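Local coordinates for cell division control protein 45 cdc45 putative (Entamoeba histolytica, PDB 6CC2) that probably acts in DNA replication as a subunit of the CMG helicase, together with the MCM2-7 ring and GINS, as other Cdc45 proteins do, at residues T479-G484 against V521-R526; Y427-V432 against I469-D474; M508-L513 against V530-A535. One frame throughout, in Å; residues are numbered along the deposited sequence.

Contact 1 of 3, residues T479-G484 against V521-R526; sequences TFVIVG and VTEIHR. With EDO (1,2-ethanediol), chain G; EDO (1,2-ethanediol), chain D.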
loop_
_atom_site.group_PDB
_atom_site.type_symbol
_atom_site.label_atom_id
_atom_site.label_comp_id
_atom_site.label_asym_id
_atom_site.label_seq_id
_atom_site.Cartn_x
_atom_site.Cartn_y
_atom_site.Cartn_z
ATOM N N THR A 479 11.120 27.617 8.513
ATOM C CA THR A 479 9.776 27.193 8.183
ATOM C C THR A 479 9.446 25.916 8.941
ATOM O O THR A 479 10.325 25.248 9.501
ATOM C CB THR A 479 9.622 26.906 6.685
ATOM O OG1 THR A 479 10.511 25.835 6.320
ATOM C CG2 THR A 479 9.927 28.151 5.844
ATOM N N PHE A 480 8.169 25.582 8.946
ATOM C CA PHE A 480 7.710 24.218 9.211
ATOM C C PHE A 480 7.233 23.614 7.902
ATOM O O PHE A 480 6.441 24.234 7.176
ATOM C CB PHE A 480 6.566 24.167 10.223
ATOM C CG PHE A 480 7.007 24.380 11.659
ATOM C CD1 PHE A 480 7.459 23.315 12.408
ATOM C CD2 PHE A 480 6.977 25.644 12.236
ATOM C CE1 PHE A 480 7.874 23.499 13.701
ATOM C CE2 PHE A 480 7.395 25.833 13.539
ATOM C CZ PHE A 480 7.837 24.765 14.272
ATOM N N VAL A 481 7.721 22.408 7.598
ATOM C CA VAL A 481 7.100 21.582 6.583
ATOM C C VAL A 481 5.859 20.966 7.204
ATOM O O VAL A 481 5.927 20.440 8.312
ATOM C CB VAL A 481 8.073 20.504 6.084
ATOM C CG1 VAL A 481 7.433 19.667 5.000
ATOM C CG2 VAL A 481 9.325 21.168 5.548
ATOM N N ILE A 482 4.718 21.079 6.520
ATOM C CA ILE A 482 3.448 20.572 7.021
ATOM C C ILE A 482 2.987 19.444 6.102
ATOM O O ILE A 482 2.808 19.654 4.890
ATOM C CB ILE A 482 2.359 21.664 7.067
ATOM C CG1 ILE A 482 2.873 22.939 7.705
ATOM C CG2 ILE A 482 1.120 21.115 7.802
ATOM C CD1 ILE A 482 3.203 22.802 9.128
ATOM N N VAL A 483 2.788 18.259 6.663
ATOM C CA VAL A 483 2.276 17.123 5.912
ATOM C C VAL A 483 0.938 16.717 6.512
ATOM O O VAL A 483 0.807 16.603 7.740
ATOM C CB VAL A 483 3.265 15.944 5.944
ATOM C CG1 VAL A 483 2.596 14.694 5.358
ATOM C CG2 VAL A 483 4.525 16.298 5.182
ATOM N N GLY A 484 -0.049 16.486 5.655
ATOM C CA GLY A 484 -1.312 15.904 6.058
ATOM C C GLY A 484 -1.474 14.550 5.390
ATOM O O GLY A 484 -1.298 14.426 4.182
ATOM N N VAL A 521 1.342 18.252 1.122
ATOM C CA VAL A 521 2.490 18.922 1.711
ATOM C C VAL A 521 2.350 20.423 1.492
ATOM O O VAL A 521 2.078 20.864 0.373
ATOM C CB VAL A 521 3.811 18.431 1.095
ATOM C CG1 VAL A 521 4.996 19.090 1.787
ATOM C CG2 VAL A 521 3.912 16.912 1.214
ATOM N N THR A 522 2.516 21.192 2.562
ATOM C CA THR A 522 2.634 22.644 2.452
ATOM C C THR A 522 3.768 23.071 3.376
ATOM O O THR A 522 4.507 22.241 3.908
ATOM C CB THR A 522 1.296 23.345 2.756
ATOM O OG1 THR A 522 1.443 24.762 2.514
ATOM C CG2 THR A 522 0.854 23.134 4.183
ATOM N N GLU A 523 3.921 24.378 3.570
ATOM C CA GLU A 523 5.028 24.914 4.355
ATOM C C GLU A 523 4.609 26.272 4.889
ATOM O O GLU A 523 3.958 27.039 4.193
ATOM C CB GLU A 523 6.276 25.032 3.476
ATOM C CG GLU A 523 7.545 25.406 4.209
ATOM C CD GLU A 523 8.770 25.307 3.313
ATOM O OE1 GLU A 523 8.638 25.549 2.095
ATOM O OE2 GLU A 523 9.863 24.972 3.824
ATOM N N ILE A 524 4.981 26.554 6.137
ATOM C CA ILE A 524 4.656 27.821 6.765
ATOM C C ILE A 524 5.923 28.449 7.317
ATOM O O ILE A 524 6.915 27.768 7.594
ATOM C CB ILE A 524 3.617 27.649 7.896
ATOM C CG1 ILE A 524 4.214 26.803 9.039
ATOM C CG2 ILE A 524 2.364 26.982 7.376
ATOM C CD1 ILE A 524 3.329 26.750 10.265
ATOM N N HIS A 525 5.878 29.776 7.503
ATOM C CA HIS A 525 6.923 30.448 8.260
ATOM C C HIS A 525 6.890 29.951 9.706
ATOM O O HIS A 525 5.815 29.763 10.285
ATOM C CB HIS A 525 6.738 31.954 8.238
ATOM C CG HIS A 525 6.872 32.555 6.872
ATOM N ND1 HIS A 525 8.069 32.589 6.190
ATOM C CD2 HIS A 525 5.959 33.140 6.063
ATOM C CE1 HIS A 525 7.886 33.162 5.011
ATOM N NE2 HIS A 525 6.614 33.505 4.910
ATOM N N ARG A 526 8.068 29.728 10.281
ATOM C CA ARG A 526 8.127 29.168 11.630
ATOM C C ARG A 526 7.297 29.990 12.599
ATOM O O ARG A 526 6.565 29.430 13.420
ATOM C CB ARG A 526 9.584 29.068 12.119
ATOM C CG ARG A 526 9.751 29.240 13.649
ATOM C CD ARG A 526 10.530 28.123 14.352
ATOM N NE ARG A 526 11.965 28.288 14.250
ATOM C CZ ARG A 526 12.848 27.875 15.170
ATOM N NH1 ARG A 526 12.447 27.272 16.278
ATOM N NH2 ARG A 526 14.130 28.075 14.962
HETATM C C1 EDO G . 6.439 30.340 3.697
HETATM O O1 EDO G . 5.260 29.703 3.192
HETATM C C2 EDO G . 7.660 29.484 3.402
HETATM O O2 EDO G . 7.753 29.234 1.998
HETATM C C1 EDO D . 2.093 31.357 6.995
HETATM O O1 EDO D . 3.480 31.072 6.919
HETATM C C2 EDO D . 1.450 30.219 7.743
HETATM O O2 EDO D . 0.191 30.550 8.114
#
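Thr479 and Glu523 meet across two neighbouring antiparallel strands of the mixed sheet near the C terminus, a part of the chain that probably corresponds to the DHHA1 domain of RecJ-like proteins. Four backbone hydrogen bonds join the strands, two at the Phe480-Ile524 pair and two at Ile482-Thr522. Glu523 can be followed outward from its root: its CB lies 3.8 Å from the carbonyl O of Phe480. With CG anti to the backbone N (chi1 -172°), the chain runs out extended over the partner strand; Glu523 CG is 3.4 Å from that same Phe480 O and rests against CB of Thr479. At the tip, OE2 accepts a hydrogen bond from Thr479 OG1 at 2.7 Å, on its anti side and 31° out of the carboxylate plane. The second oxygen, OE1, forms a salt bridge with Lys477, so both ends of the carboxylate are engaged and its rotation should be restricted. Val481, Val483 and Val521 share this face of the sheet, where helix 444-462 covers Val483 and Val521. The other face is largely apolar, the hydroxyl of Thr522 being satisfied by Ser511 O. Phe480 CB sits 3.7 Å from Ile524 CG1, and Ile482 CB packs 3.6 Å from Thr522 CG2, the two side chains lying side by side. Ile524 places CG1 between its backbone N and carbonyl carbon (chi1 65°), from where CD1 reaches both Phe480 CB and Ile482 CD1. Tyr532 of helix 529-537 covers Ile482 and Ile524. The Phe480 ring takes the carbonyl O of Arg526 at its edge, 3.7 Å from CE2. On the outer side of strand 521-525, His525 N donates to O1 of a 1,2-ethanediol, probably picked up from the crystallisation liquor, at 2.8 Å.

Contact 2 of 3, residues Y427-V432 against I469-D474; sequences YRFCSV and ILAVLD. With EDO (1,2-ethanediol), chain C.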
loop_
_atom_site.group_PDB
_atom_site.type_symbol
_atom_site.label_atom_id
_atom_site.label_comp_id
_atom_site.label_asym_id
_atom_site.label_seq_id
_atom_site.Cartn_x
_atom_site.Cartn_y
_atom_site.Cartn_z
ATOM N N TYR A 427 -8.588 15.520 13.423
ATOM C CA TYR A 427 -7.240 15.189 13.026
ATOM C C TYR A 427 -6.379 15.210 14.271
ATOM O O TYR A 427 -6.714 15.846 15.268
ATOM C CB TYR A 427 -6.672 16.170 11.979
ATOM C CG TYR A 427 -6.733 17.613 12.407
ATOM C CD1 TYR A 427 -7.860 18.389 12.166
ATOM C CD2 TYR A 427 -5.663 18.210 13.067
ATOM C CE1 TYR A 427 -7.934 19.703 12.581
ATOM C CE2 TYR A 427 -5.737 19.524 13.491
ATOM C CZ TYR A 427 -6.879 20.267 13.249
ATOM O OH TYR A 427 -6.961 21.586 13.646
ATOM N N ARG A 428 -5.273 14.503 14.194
ATOM C CA ARG A 428 -4.198 14.646 15.159
ATOM C C ARG A 428 -3.171 15.603 14.566
ATOM O O ARG A 428 -2.968 15.632 13.351
ATOM C CB ARG A 428 -3.528 13.329 15.501
ATOM C CG ARG A 428 -4.429 12.397 16.242
ATOM C CD ARG A 428 -3.657 11.194 16.770
ATOM N NE ARG A 428 -4.567 10.446 17.628
ATOM C CZ ARG A 428 -5.339 9.442 17.231
ATOM N NH1 ARG A 428 -5.256 8.975 15.996
ATOM N NH2 ARG A 428 -6.164 8.880 18.095
ATOM N N PHE A 429 -2.575 16.409 15.425
ATOM C CA PHE A 429 -1.585 17.398 15.007
ATOM C C PHE A 429 -0.366 17.206 15.892
ATOM O O PHE A 429 -0.495 17.124 17.120
ATOM C CB PHE A 429 -2.100 18.841 15.157
ATOM C CG PHE A 429 -1.178 19.857 14.570
ATOM C CD1 PHE A 429 -0.036 20.258 15.260
ATOM C CD2 PHE A 429 -1.435 20.407 13.343
ATOM C CE1 PHE A 429 0.832 21.201 14.689
ATOM C CE2 PHE A 429 -0.568 21.328 12.767
ATOM C CZ PHE A 429 0.570 21.705 13.446
ATOM N N CYS A 430 0.809 17.146 15.264
ATOM C CA CYS A 430 2.052 17.012 15.999
ATOM C C CYS A 430 3.084 17.936 15.369
ATOM O O CYS A 430 3.189 17.996 14.149
ATOM C CB CYS A 430 2.570 15.594 15.964
ATOM S SG CYS A 430 3.894 15.354 17.155
ATOM N N SER A 431 3.839 18.641 16.196
ATOM C CA SER A 431 4.899 19.509 15.701
ATOM C C SER A 431 6.214 19.121 16.355
ATOM O O SER A 431 6.254 18.787 17.538
ATOM C CB SER A 431 4.593 21.003 15.941
ATOM O OG SER A 431 4.562 21.345 17.284
ATOM N N VAL A 432 7.270 19.140 15.559
ATOM C CA VAL A 432 8.601 18.707 15.949
ATOM C C VAL A 432 9.536 19.860 15.674
ATOM O O VAL A 432 9.648 20.306 14.520
ATOM C CB VAL A 432 9.045 17.458 15.157
ATOM C CG1 VAL A 432 10.444 17.048 15.574
ATOM C CG2 VAL A 432 8.061 16.326 15.357
ATOM N N ILE A 469 -1.709 15.308 10.915
ATOM C CA ILE A 469 -1.019 16.487 10.391
ATOM C C ILE A 469 0.263 16.655 11.190
ATOM O O ILE A 469 0.234 16.755 12.427
ATOM C CB ILE A 469 -1.889 17.752 10.458
ATOM C CG1 ILE A 469 -3.093 17.591 9.539
ATOM C CG2 ILE A 469 -1.046 18.976 10.034
ATOM C CD1 ILE A 469 -4.122 18.649 9.671
ATOM N N LEU A 470 1.394 16.641 10.484
ATOM C CA LEU A 470 2.718 16.666 11.087
ATOM C C LEU A 470 3.446 17.908 10.606
ATOM O O LEU A 470 3.496 18.162 9.399
ATOM C CB LEU A 470 3.502 15.409 10.681
ATOM C CG LEU A 470 4.973 15.397 11.108
ATOM C CD1 LEU A 470 5.117 15.277 12.569
ATOM C CD2 LEU A 470 5.677 14.231 10.383
ATOM N N ALA A 471 3.969 18.680 11.549
ATOM C CA ALA A 471 4.794 19.857 11.256
ATOM C C ALA A 471 6.219 19.612 11.726
ATOM O O ALA A 471 6.441 19.330 12.911
ATOM C CB ALA A 471 4.229 21.090 11.951
ATOM N N VAL A 472 7.182 19.745 10.815
ATOM C CA VAL A 472 8.586 19.517 11.125
ATOM C C VAL A 472 9.378 20.774 10.840
ATOM O O VAL A 472 9.296 21.325 9.732
ATOM C CB VAL A 472 9.164 18.325 10.329
ATOM C CG1 VAL A 472 10.611 18.024 10.808
ATOM C CG2 VAL A 472 8.261 17.094 10.461
ATOM N N LEU A 473 10.168 21.202 11.829
ATOM C CA LEU A 473 10.974 22.400 11.679
ATOM C C LEU A 473 12.039 22.201 10.613
ATOM O O LEU A 473 12.780 21.223 10.637
ATOM C CB LEU A 473 11.627 22.752 13.019
ATOM C CG LEU A 473 12.581 23.942 12.987
ATOM C CD1 LEU A 473 11.853 25.240 12.692
ATOM C CD2 LEU A 473 13.350 24.040 14.298
ATOM N N ASP A 474 12.110 23.140 9.673
ATOM C CA ASP A 474 13.228 23.288 8.750
ATOM C C ASP A 474 13.946 24.547 9.213
ATOM O O ASP A 474 13.599 25.663 8.812
ATOM C CB ASP A 474 12.754 23.390 7.304
ATOM C CG ASP A 474 13.903 23.433 6.322
ATOM O OD1 ASP A 474 15.011 23.890 6.692
ATOM O OD2 ASP A 474 13.692 23.015 5.166
HETATM C C1 EDO C . -2.344 12.749 19.784
HETATM O O1 EDO C . -1.514 11.566 19.801
HETATM C C2 EDO C . -3.584 12.550 20.659
HETATM O O2 EDO C . -4.355 11.436 20.203
#
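The carbonyl O of Ile469 is approached from the other strand by two donors: Cys430 N hydrogen-bonds to it at 2.9 Å, and Phe429 CA adds a CA-H...O contact at 3.2 Å. The same oxygen lies over one face of the Phe429 ring. Ala471 O repeats the pattern, bonded by Val432 N at 2.8 Å with Ser431 CA beside it. Ile469 splits its two branches between two aromatic rings. Ile469 CG2, anti to the backbone N, presses on Phe429 CD2 at 3.6 Å, while CG1 leans the other way (chi1 -65°) and carries CD1 over the face of Tyr427, 4.2 Å from the ring centroid in a CH-pi contact. The strands run parallel, the chain returning between them through helices 435-441 and 444-462 in a beta-alpha-beta crossover. Helix 444-462 packs on the face that bears Leu470, whose CD1 reaches Val432 CG2 at 4.2 Å; helix 529-537 covers the Ile469 and Phe429 face. Ala471 CB completes that side, 4.0 Å from Phe429 CZ and oblique to its ring. Cys430, on the Leu470 face, is tied by a disulfide to Cys420 of the adjoining strand 419-423.

Contact 3 of 3, residues M508-L513 against V530-A535; sequences MKISIL and VKYKKA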
loop_
_atom_site.group_PDB
_atom_site.type_symbol
_atom_site.label_atom_id
_atom_site.label_comp_id
_atom_site.label_asym_id
_atom_site.label_seq_id
_atom_site.Cartn_x
_atom_site.Cartn_y
_atom_site.Cartn_z
HETATM N N MSE A 508 -4.435 30.934 4.279
HETATM C CA MSE A 508 -3.152 31.394 4.757
HETATM C C MSE A 508 -2.250 31.871 3.628
HETATM O O MSE A 508 -1.196 32.445 3.874
HETATM C CB MSE A 508 -2.454 30.279 5.518
HETATM C CG MSE A 508 -3.155 29.854 6.817
HETATM SE SE MSE A 508 -3.217 31.312 8.089
HETATM C CE MSE A 508 -4.969 32.041 7.711
ATOM N N LYS A 509 -2.678 31.628 2.389
ATOM C CA LYS A 509 -1.882 31.932 1.198
ATOM C C LYS A 509 -0.515 31.246 1.259
ATOM O O LYS A 509 0.535 31.848 0.989
ATOM C CB LYS A 509 -1.748 33.442 0.986
ATOM C CG LYS A 509 -1.969 33.884 -0.441
ATOM C CD LYS A 509 -3.386 33.589 -0.921
ATOM C CE LYS A 509 -3.605 34.077 -2.333
ATOM N NZ LYS A 509 -2.700 33.418 -3.306
ATOM N N ILE A 510 -0.539 29.969 1.600
ATOM C CA ILE A 510 0.625 29.095 1.512
ATOM C C ILE A 510 0.372 28.069 0.413
ATOM O O ILE A 510 -0.769 27.780 0.042
ATOM C CB ILE A 510 0.934 28.405 2.861
ATOM C CG1 ILE A 510 -0.271 27.617 3.365
ATOM C CG2 ILE A 510 1.362 29.454 3.880
ATOM C CD1 ILE A 510 -0.047 26.950 4.721
ATOM N N SER A 511 1.454 27.505 -0.104
ATOM C CA SER A 511 1.374 26.670 -1.297
ATOM C C SER A 511 1.257 25.192 -0.951
ATOM O O SER A 511 1.874 24.707 -0.003
ATOM C CB SER A 511 2.605 26.891 -2.179
ATOM O OG SER A 511 2.832 28.267 -2.385
ATOM N N ILE A 512 0.467 24.474 -1.742
ATOM C CA ILE A 512 0.458 23.008 -1.666
ATOM C C ILE A 512 1.626 22.539 -2.530
ATOM O O ILE A 512 1.527 22.495 -3.747
ATOM C CB ILE A 512 -0.871 22.415 -2.122
ATOM C CG1 ILE A 512 -1.982 22.698 -1.110
ATOM C CG2 ILE A 512 -0.747 20.900 -2.281
ATOM C CD1 ILE A 512 -2.416 24.137 -1.046
ATOM N N LEU A 513 2.762 22.248 -1.889
ATOM C CA LEU A 513 3.971 21.881 -2.620
ATOM C C LEU A 513 3.820 20.539 -3.325
ATOM O O LEU A 513 4.390 20.335 -4.407
ATOM C CB LEU A 513 5.154 21.838 -1.654
ATOM C CG LEU A 513 5.728 23.166 -1.146
ATOM C CD1 LEU A 513 4.649 24.159 -0.778
ATOM C CD2 LEU A 513 6.636 22.906 0.054
ATOM N N VAL A 530 1.391 29.027 15.418
ATOM C CA VAL A 530 0.147 29.210 16.166
ATOM C C VAL A 530 -0.957 29.734 15.251
ATOM O O VAL A 530 -2.087 29.223 15.284
ATOM C CB VAL A 530 0.381 30.142 17.370
ATOM C CG1 VAL A 530 -0.926 30.619 17.961
ATOM C CG2 VAL A 530 1.199 29.408 18.429
ATOM N N LYS A 531 -0.626 30.702 14.399
ATOM C CA LYS A 531 -1.586 31.227 13.438
ATOM C C LYS A 531 -2.131 30.110 12.553
ATOM O O LYS A 531 -3.351 30.006 12.322
ATOM C CB LYS A 531 -0.918 32.311 12.593
ATOM C CG LYS A 531 -1.803 32.923 11.530
ATOM C CD LYS A 531 -1.016 33.933 10.696
ATOM C CE LYS A 531 -1.905 34.613 9.666
ATOM N NZ LYS A 531 -1.138 35.568 8.829
ATOM N N TYR A 532 -1.241 29.265 12.042
ATOM C CA TYR A 532 -1.660 28.149 11.196
ATOM C C TYR A 532 -2.517 27.144 11.953
ATOM O O TYR A 532 -3.526 26.650 11.427
ATOM C CB TYR A 532 -0.436 27.456 10.616
ATOM C CG TYR A 532 -0.802 26.236 9.816
ATOM C CD1 TYR A 532 -1.375 26.365 8.558
ATOM C CD2 TYR A 532 -0.640 24.964 10.325
ATOM C CE1 TYR A 532 -1.742 25.266 7.838
ATOM C CE2 TYR A 532 -1.000 23.861 9.602
ATOM C CZ TYR A 532 -1.554 24.017 8.355
ATOM O OH TYR A 532 -1.935 22.919 7.644
ATOM N N LYS A 533 -2.141 26.813 13.192
ATOM C CA LYS A 533 -2.949 25.866 13.948
ATOM C C LYS A 533 -4.349 26.420 14.181
ATOM O O LYS A 533 -5.339 25.672 14.103
ATOM C CB LYS A 533 -2.257 25.544 15.281
ATOM C CG LYS A 533 -1.010 24.653 15.098
ATOM C CD LYS A 533 -0.057 24.743 16.308
ATOM C CE LYS A 533 -0.484 23.861 17.428
ATOM N NZ LYS A 533 0.456 23.972 18.617
ATOM N N LYS A 534 -4.456 27.724 14.458
ATOM C CA LYS A 534 -5.769 28.328 14.678
ATOM C C LYS A 534 -6.604 28.307 13.403
ATOM O O LYS A 534 -7.812 28.046 13.455
ATOM C CB LYS A 534 -5.620 29.758 15.201
ATOM C CG LYS A 534 -5.028 29.832 16.606
ATOM C CD LYS A 534 -4.997 31.266 17.142
ATOM C CE LYS A 534 -4.113 32.168 16.288
ATOM N NZ LYS A 534 -3.797 33.460 16.961
ATOM N N ALA A 535 -5.976 28.588 12.259
ATOM C CA ALA A 535 -6.688 28.573 10.982
ATOM C C ALA A 535 -7.143 27.173 10.617
ATOM O O ALA A 535 -8.260 26.980 10.107
ATOM C CB ALA A 535 -5.787 29.129 9.874
#
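The Tyr532 ring receives both of the segment 508-513 side chains that cross to the helix. Met508 CG stands at its edge, near the ring plane and 4.3 Å from CD1, while Ile510 CD1 comes in obliquely, 3.9 Å from CE1. Phe501 and Thr504 of helix 494-508 and Ile524 of the sheet also touch this tyrosine, which lodges between helix, sheet and turn. Met508 is a selenomethionine, and its chain bends at chi2 (-63°) and again at chi3 (95°), curling round the methyl of Ala535: Met508 CE lies 3.7 Å from Ala535 CB and SE 3.8 Å from it. The extended chain of Lys531 passes on the other flank, its CE 3.9 Å from Met508 SE, so the lysine contributes hydrocarbon here. What brings Met508 and Ile510 together is the end of helix 494-508, a Schellman motif in which Lys509 takes positive phi and Ile510 N bonds back to Ala505 O. The backbone turns sharply there, and the residues flanking Lys509 both point toward helix 529-537. No hydrogen bond crosses between the two segments; they meet through methyls, selenium, methylenes and ring carbons, so the contact rests on nondirectional dispersion and the burial of apolar surface.

Starting from the N-terminal end, 427-432 comes first, and contact 2 closes a loop over two helices when 469-474 joins it. A tight turn leads straight into 479-484, where Thr479 O and Asp474 N probably hydrogen-bond. Because 479-484 comes after 469-474, contact 1 follows contact 2 in series, and both lie in one sheet. Contact 1 closes around helix 494-508 and a short strand. Contact 3 opens inside that loop, at 508-513, and closes beyond it at 530-535, so the two cross. Thr522 OG1 probably bonds Ser511 O where they meet. Helix 529-537 then lies back over the sheet as far as Phe429, whose CZ touches Lys533 CG, bringing contact 3 against contact 2.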